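Local coordinates for glutaredoxin-like protein NRDH (Escherichia coli, PDB 1H75) that probably carries electrons to the NrdEF ribonucleotide reductase system as a small redox protein of the glutaredoxin family, at residues A16-R19 / A20-R24; G63-P66 / D67-N70. All blocks are in the same frame, centred on the assembly; numbering follows the deposited sequence.

Contact 1 of 2, residues A16-R19 / A20-R24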
ATOM      1  N   ALA A  16      -6.870  -2.654  -6.945  1.00 19.48           N
ATOM      2  CA  ALA A  16      -7.802  -3.322  -6.036  1.00 18.63           C
ATOM      3  C   ALA A  16      -7.624  -2.769  -4.619  1.00 18.51           C
ATOM      4  O   ALA A  16      -8.593  -2.530  -3.887  1.00 18.25           O
ATOM      5  CB  ALA A  16      -7.559  -4.822  -6.039  1.00 17.05           C
ATOM      6  N   THR A  17      -6.373  -2.565  -4.232  1.00 18.17           N
ATOM      7  CA  THR A  17      -6.077  -2.047  -2.898  1.00 15.98           C
ATOM      8  C   THR A  17      -6.609  -0.629  -2.684  1.00 17.40           C
ATOM      9  O   THR A  17      -7.201  -0.332  -1.639  1.00 15.32           O
ATOM     10  CB  THR A  17      -4.551  -2.093  -2.652  1.00 15.15           C
ATOM     11  OG1 THR A  17      -4.124  -3.465  -2.672  1.00 15.28           O
ATOM     12  CG2 THR A  17      -4.196  -1.447  -1.303  1.00 15.24           C
ATOM     13  N   LYS A  18      -6.399   0.247  -3.662  1.00 15.35           N
ATOM     14  CA  LYS A  18      -6.861   1.629  -3.590  1.00 17.74           C
ATOM     15  C   LYS A  18      -8.386   1.651  -3.457  1.00 18.49           C
ATOM     16  O   LYS A  18      -8.942   2.331  -2.592  1.00 19.96           O
ATOM     17  CB  LYS A  18      -6.426   2.393  -4.850  1.00 21.27           C
ATOM     18  CG  LYS A  18      -7.043   3.774  -5.017  1.00 25.63           C
ATOM     19  CD  LYS A  18      -6.523   4.440  -6.297  1.00 30.10           C
ATOM     20  CE  LYS A  18      -7.268   5.730  -6.616  1.00 33.59           C
ATOM     21  NZ  LYS A  18      -6.707   6.390  -7.832  1.00 38.02           N
ATOM     22  N   ARG A  19      -9.046   0.901  -4.323  1.00 18.63           N
ATOM     23  CA  ARG A  19     -10.500   0.803  -4.322  1.00 20.89           C
ATOM     24  C   ARG A  19     -11.019   0.276  -2.979  1.00 19.40           C
ATOM     25  O   ARG A  19     -12.023   0.764  -2.457  1.00 20.15           O
ATOM     26  CB  ARG A  19     -10.958  -0.136  -5.443  1.00 23.18           C
ATOM     27  CG  ARG A  19     -12.466  -0.383  -5.498  1.00 29.89           C
ATOM     28  CD  ARG A  19     -13.217   0.765  -6.164  1.00 32.86           C
ATOM     29  NE  ARG A  19     -13.090   2.020  -5.432  1.00 37.01           N
ATOM     30  CZ  ARG A  19     -13.756   3.131  -5.735  1.00 38.32           C
ATOM     31  NH1 ARG A  19     -14.603   3.138  -6.762  1.00 39.49           N
ATOM     32  NH2 ARG A  19     -13.567   4.240  -5.029  1.00 36.17           N
ATOM     33  N   ALA A  20     -10.339  -0.725  -2.430  1.00 17.54           N
ATOM     34  CA  ALA A  20     -10.751  -1.312  -1.155  1.00 16.47           C
ATOM     35  C   ALA A  20     -10.652  -0.277  -0.042  1.00 16.06           C
ATOM     36  O   ALA A  20     -11.530  -0.200   0.840  1.00 14.51           O
ATOM     37  CB  ALA A  20      -9.882  -2.519  -0.826  1.00 16.80           C
ATOM     38  N   MET A  21      -9.583   0.510  -0.065  1.00 15.40           N
ATOM     39  CA  MET A  21      -9.425   1.535   0.963  1.00 16.99           C
ATOM     40  C   MET A  21     -10.491   2.626   0.805  1.00 16.78           C
ATOM     41  O   MET A  21     -11.049   3.111   1.791  1.00 17.75           O
ATOM     42  CB  MET A  21      -8.025   2.121   0.891  1.00 17.39           C
ATOM     43  CG  MET A  21      -6.987   1.072   1.255  1.00 16.73           C
ATOM     44  SD  MET A  21      -5.504   1.829   1.911  1.00 20.26           S
ATOM     45  CE  MET A  21      -4.413   0.380   2.093  1.00 18.30           C
ATOM     46  N   GLU A  22     -10.774   3.010  -0.435  1.00 18.43           N
ATOM     47  CA  GLU A  22     -11.783   4.026  -0.680  1.00 17.91           C
ATOM     48  C   GLU A  22     -13.159   3.520  -0.256  1.00 18.56           C
ATOM     49  O   GLU A  22     -13.979   4.286   0.265  1.00 18.59           O
ATOM     50  CB  GLU A  22     -11.783   4.419  -2.167  1.00 20.91           C
ATOM     51  CG  GLU A  22     -10.463   5.100  -2.577  1.00 22.32           C
ATOM     52  CD  GLU A  22     -10.316   5.319  -4.078  1.00 24.75           C
ATOM     53  OE1 GLU A  22      -9.488   6.177  -4.451  1.00 30.63           O
ATOM     54  OE2 GLU A  22     -10.993   4.642  -4.880  1.00 26.58           O
ATOM     55  N   ASN A  23     -13.404   2.228  -0.460  1.00 16.84           N
ATOM     56  CA  ASN A  23     -14.685   1.641  -0.103  1.00 17.73           C
ATOM     57  C   ASN A  23     -14.908   1.694   1.410  1.00 16.70           C
ATOM     58  O   ASN A  23     -16.050   1.679   1.867  1.00 16.39           O
ATOM     59  CB  ASN A  23     -14.781   0.186  -0.572  1.00 19.31           C
ATOM     60  CG  ASN A  23     -15.018   0.058  -2.064  1.00 20.22           C
ATOM     61  OD1 ASN A  23     -15.309   1.044  -2.739  1.00 23.26           O
ATOM     62  ND2 ASN A  23     -14.908  -1.165  -2.582  1.00 22.29           N
ATOM     63  N   ARG A  24     -13.822   1.781   2.173  1.00 17.89           N
ATOM     64  CA  ARG A  24     -13.899   1.825   3.642  1.00 17.27           C
ATOM     65  C   ARG A  24     -13.695   3.208   4.235  1.00 17.83           C
ATOM     66  O   ARG A  24     -13.576   3.368   5.460  1.00 17.14           O
ATOM     67  CB  ARG A  24     -12.875   0.862   4.230  1.00 18.96           C
ATOM     68  CG  ARG A  24     -13.114  -0.598   3.847  1.00 18.96           C
ATOM     69  CD  ARG A  24     -11.851  -1.414   4.094  1.00 21.55           C
ATOM     70  NE  ARG A  24     -12.075  -2.856   3.981  1.00 23.21           N
ATOM     71  CZ  ARG A  24     -12.309  -3.496   2.842  1.00 22.57           C
ATOM     72  NH1 ARG A  24     -12.355  -2.828   1.695  1.00 23.52           N
ATOM     73  NH2 ARG A  24     -12.495  -4.813   2.855  1.00 26.45           N
TER
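Arg-19 and Glu-22, three residues apart on the outer face of the helix, form the charged contact of this turn. NH2 of Arg-19 lies 2.6 Å from OE2 of Glu-22 in a salt bridge made by one nitrogen and one oxygen; the guanidinium and carboxylate planes stand 69° apart, so the two groups do not meet side by side as a flat pair. Bends at chi2 and chi3 carry the guanidinium across the glutamate side chain, with CB of Glu-22 at its edge. OD1 of Asn-23 sits above one face of the same guanidinium, toward its rim, with the amide plane turned about 30° from it. The other carboxylate oxygen faces Lys-18, whose extended chain brings CE to 3.1 Å from OE1 of Glu-22; NZ of Lys-18 stays 4.4 Å from that oxygen, too far for a salt bridge, although the opposite charges probably attract.

Backbone bonds follow the regular i to i+4 pattern, from Ala-20 N to Ala-16 O through Asn-23 N to Arg-19 O. They belong to the last turns of helix 12-23, the connection of the beta-alpha-beta unit that joins strands 3-7 and 29-32 in the thioredoxin fold. Past the helix, Arg-24 turns back, and its NH1 donates to Ala-20 O over 2.9 Å from above the carbonyl plane.

The apolar contact lies on the inner face. Thr-17 and Met-21 run side by side, with CG2 of Thr-17 3.9 Å from CE of Met-21, and both pack on Ile-5 and Val-54 of the sheet. CG2 is anti to the backbone N of Thr-17, which leaves OG1 beside that nitrogen, where it is hydrogen-bonded to Gln-13 O.

Contact 2 of 2, residues G63-P66 / D67-N70; sequences GFRP and DMIN
Arg-65 O accepts two backbone bonds at the start of the helix: a well-directed one from Ile-69 N (3.0 Å), nearly along the C=O axis, and a weak one from Met-68 N, bent to 128°. Arg-65 is the N-cap residue, and its side chain, bent at chi2 and chi3, reaches forward beside the first turn to hold Asp-67. The grip is side-on and bidentate: NE donates to OD2 of Asp-67 over 2.8 Å and NH2 to OD1 over 2.8 Å, the latter bond almost straight at 176°. Both oxygens are approached on their syn sides, and the guanidinium and carboxylate are nearly coplanar, a pairing that fixes the rotation of each group. Asp-67 reaches it with CG set between its backbone N and carbonyl carbon (chi1 58°), which swings the carboxylate back toward the residue before the helix. CG of Met-68 rests over one face of the same guanidinium, 3.8 Å from NH2 of Arg-65. With alanine in place of Arg-65 the backbone acceptor would remain, but the Asp-67 carboxylate would probably lose its charged mate and be able to turn.

On the inner side, CD1 of Ile-69 approaches CE1 of Phe-64 at 4.1 Å, the two side chains crossing at about a right angle, while Pro-66 CD stands over the centre of the Phe-64 ring. Residues 63-66 lead from strand 59-62 into helix 66-69; there Met-68 and Ile-69 meet Trp-61 of that strand, while Phe-64 and Ile-69 pack against helix 12-23.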
ATOM      1  N   GLY A  63       1.142  -6.982  -2.106  1.00 15.12           N
ATOM      2  CA  GLY A  63       0.062  -7.658  -2.820  1.00 16.32           C
ATOM      3  C   GLY A  63      -1.285  -7.162  -2.337  1.00 17.80           C
ATOM      4  O   GLY A  63      -1.339  -6.328  -1.433  1.00 16.78           O
ATOM      5  N   PHE A  64      -2.363  -7.642  -2.959  1.00 17.12           N
ATOM      6  CA  PHE A  64      -3.720  -7.267  -2.559  1.00 17.81           C
ATOM      7  C   PHE A  64      -4.103  -8.163  -1.381  1.00 15.80           C
ATOM      8  O   PHE A  64      -4.242  -9.386  -1.519  1.00 16.66           O
ATOM      9  CB  PHE A  64      -4.699  -7.466  -3.712  1.00 17.21           C
ATOM     10  CG  PHE A  64      -6.138  -7.199  -3.337  1.00 19.37           C
ATOM     11  CD1 PHE A  64      -6.514  -5.965  -2.810  1.00 20.43           C
ATOM     12  CD2 PHE A  64      -7.112  -8.175  -3.539  1.00 21.94           C
ATOM     13  CE1 PHE A  64      -7.846  -5.700  -2.487  1.00 22.06           C
ATOM     14  CE2 PHE A  64      -8.446  -7.921  -3.223  1.00 23.18           C
ATOM     15  CZ  PHE A  64      -8.812  -6.682  -2.696  1.00 22.96           C
ATOM     16  N   ARG A  65      -4.251  -7.546  -0.211  1.00 14.47           N
ATOM     17  CA  ARG A  65      -4.567  -8.251   1.015  1.00 14.46           C
ATOM     18  C   ARG A  65      -5.756  -7.636   1.739  1.00 14.10           C
ATOM     19  O   ARG A  65      -5.590  -6.809   2.635  1.00 14.10           O
ATOM     20  CB  ARG A  65      -3.348  -8.252   1.939  1.00 15.26           C
ATOM     21  CG  ARG A  65      -2.188  -9.151   1.464  1.00 15.43           C
ATOM     22  CD  ARG A  65      -2.574 -10.621   1.532  1.00 15.67           C
ATOM     23  NE  ARG A  65      -2.852 -11.035   2.906  1.00 16.57           N
ATOM     24  CZ  ARG A  65      -1.926 -11.428   3.782  1.00 15.01           C
ATOM     25  NH1 ARG A  65      -0.639 -11.482   3.436  1.00 15.29           N
ATOM     26  NH2 ARG A  65      -2.286 -11.728   5.021  1.00 16.85           N
ATOM     27  N   PRO A  66      -6.974  -8.023   1.343  1.00 15.44           N
ATOM     28  CA  PRO A  66      -8.203  -7.515   1.963  1.00 15.16           C
ATOM     29  C   PRO A  66      -8.147  -7.702   3.479  1.00 14.66           C
ATOM     30  O   PRO A  66      -8.594  -6.853   4.240  1.00 15.28           O
ATOM     31  CB  PRO A  66      -9.293  -8.402   1.366  1.00 16.50           C
ATOM     32  CG  PRO A  66      -8.749  -8.821   0.078  1.00 18.73           C
ATOM     33  CD  PRO A  66      -7.269  -9.010   0.289  1.00 16.60           C
ATOM     34  N   ASP A  67      -7.608  -8.842   3.911  1.00 13.37           N
ATOM     35  CA  ASP A  67      -7.547  -9.117   5.340  1.00 14.15           C
ATOM     36  C   ASP A  67      -6.667  -8.153   6.112  1.00 14.29           C
ATOM     37  O   ASP A  67      -6.925  -7.859   7.292  1.00 15.50           O
ATOM     38  CB  ASP A  67      -7.089 -10.551   5.593  1.00 13.34           C
ATOM     39  CG  ASP A  67      -5.738 -10.867   4.982  1.00 14.64           C
ATOM     40  OD1 ASP A  67      -4.967 -11.582   5.653  1.00 18.53           O
ATOM     41  OD2 ASP A  67      -5.448 -10.453   3.834  1.00 14.04           O
ATOM     42  N   MET A  68      -5.597  -7.683   5.473  1.00 13.54           N
ATOM     43  CA  MET A  68      -4.722  -6.726   6.141  1.00 12.25           C
ATOM     44  C   MET A  68      -5.327  -5.314   6.072  1.00 13.63           C
ATOM     45  O   MET A  68      -5.162  -4.513   6.993  1.00 13.04           O
ATOM     46  CB  MET A  68      -3.328  -6.707   5.484  1.00 11.66           C
ATOM     47  CG  MET A  68      -2.509  -7.997   5.716  1.00 12.21           C
ATOM     48  SD  MET A  68      -2.227  -8.401   7.447  1.00 15.73           S
ATOM     49  CE  MET A  68      -0.886  -7.277   7.795  1.00 15.74           C
ATOM     50  N   ILE A  69      -6.027  -5.029   4.979  1.00 13.58           N
ATOM     51  CA  ILE A  69      -6.659  -3.728   4.810  1.00 14.41           C
ATOM     52  C   ILE A  69      -7.683  -3.556   5.915  1.00 15.12           C
ATOM     53  O   ILE A  69      -7.848  -2.464   6.448  1.00 15.38           O
ATOM     54  CB  ILE A  69      -7.331  -3.609   3.422  1.00 14.69           C
ATOM     55  CG1 ILE A  69      -6.241  -3.566   2.343  1.00 14.64           C
ATOM     56  CG2 ILE A  69      -8.179  -2.341   3.357  1.00 16.19           C
ATOM     57  CD1 ILE A  69      -6.748  -3.725   0.910  1.00 14.91           C
ATOM     58  N   ASN A  70      -8.347  -4.650   6.271  1.00 16.44           N
ATOM     59  CA  ASN A  70      -9.341  -4.604   7.324  1.00 16.94           C
ATOM     60  C   ASN A  70      -8.732  -4.298   8.678  1.00 17.61           C
ATOM     61  O   ASN A  70      -9.449  -3.900   9.593  1.00 19.17           O
ATOM     62  CB  ASN A  70     -10.143  -5.906   7.369  1.00 17.77           C
ATOM     63  CG  ASN A  70     -11.225  -5.938   6.322  1.00 19.77           C
ATOM     64  OD1 ASN A  70     -11.610  -4.894   5.782  1.00 21.44           O
ATOM     65  ND2 ASN A  70     -11.734  -7.126   6.029  1.00 21.05           N
TER

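Contact 1 comes first along the chain, on helix 12-23, and contact 2 follows near the C-terminal end, where the loop after strand 59-62 enters helix 66-69. Their centres are 10 Å apart, and the two touch. Arg-24 NE lies 2.8 Å from Asn-70 OD1 in a probable hydrogen bond, CB of Ala-20 packs 3.8 Å from CD1 of Ile-69, and Phe-64 lies against Ala-16 and Thr-17. The short final helix is thus joined to the second half of the helix that starts near Cys-11 and Cys-14, the redox-active pair inferred by similarity. Together they join the helix of the N-terminal beta-alpha-beta unit to the short helix that follows strand 59-62.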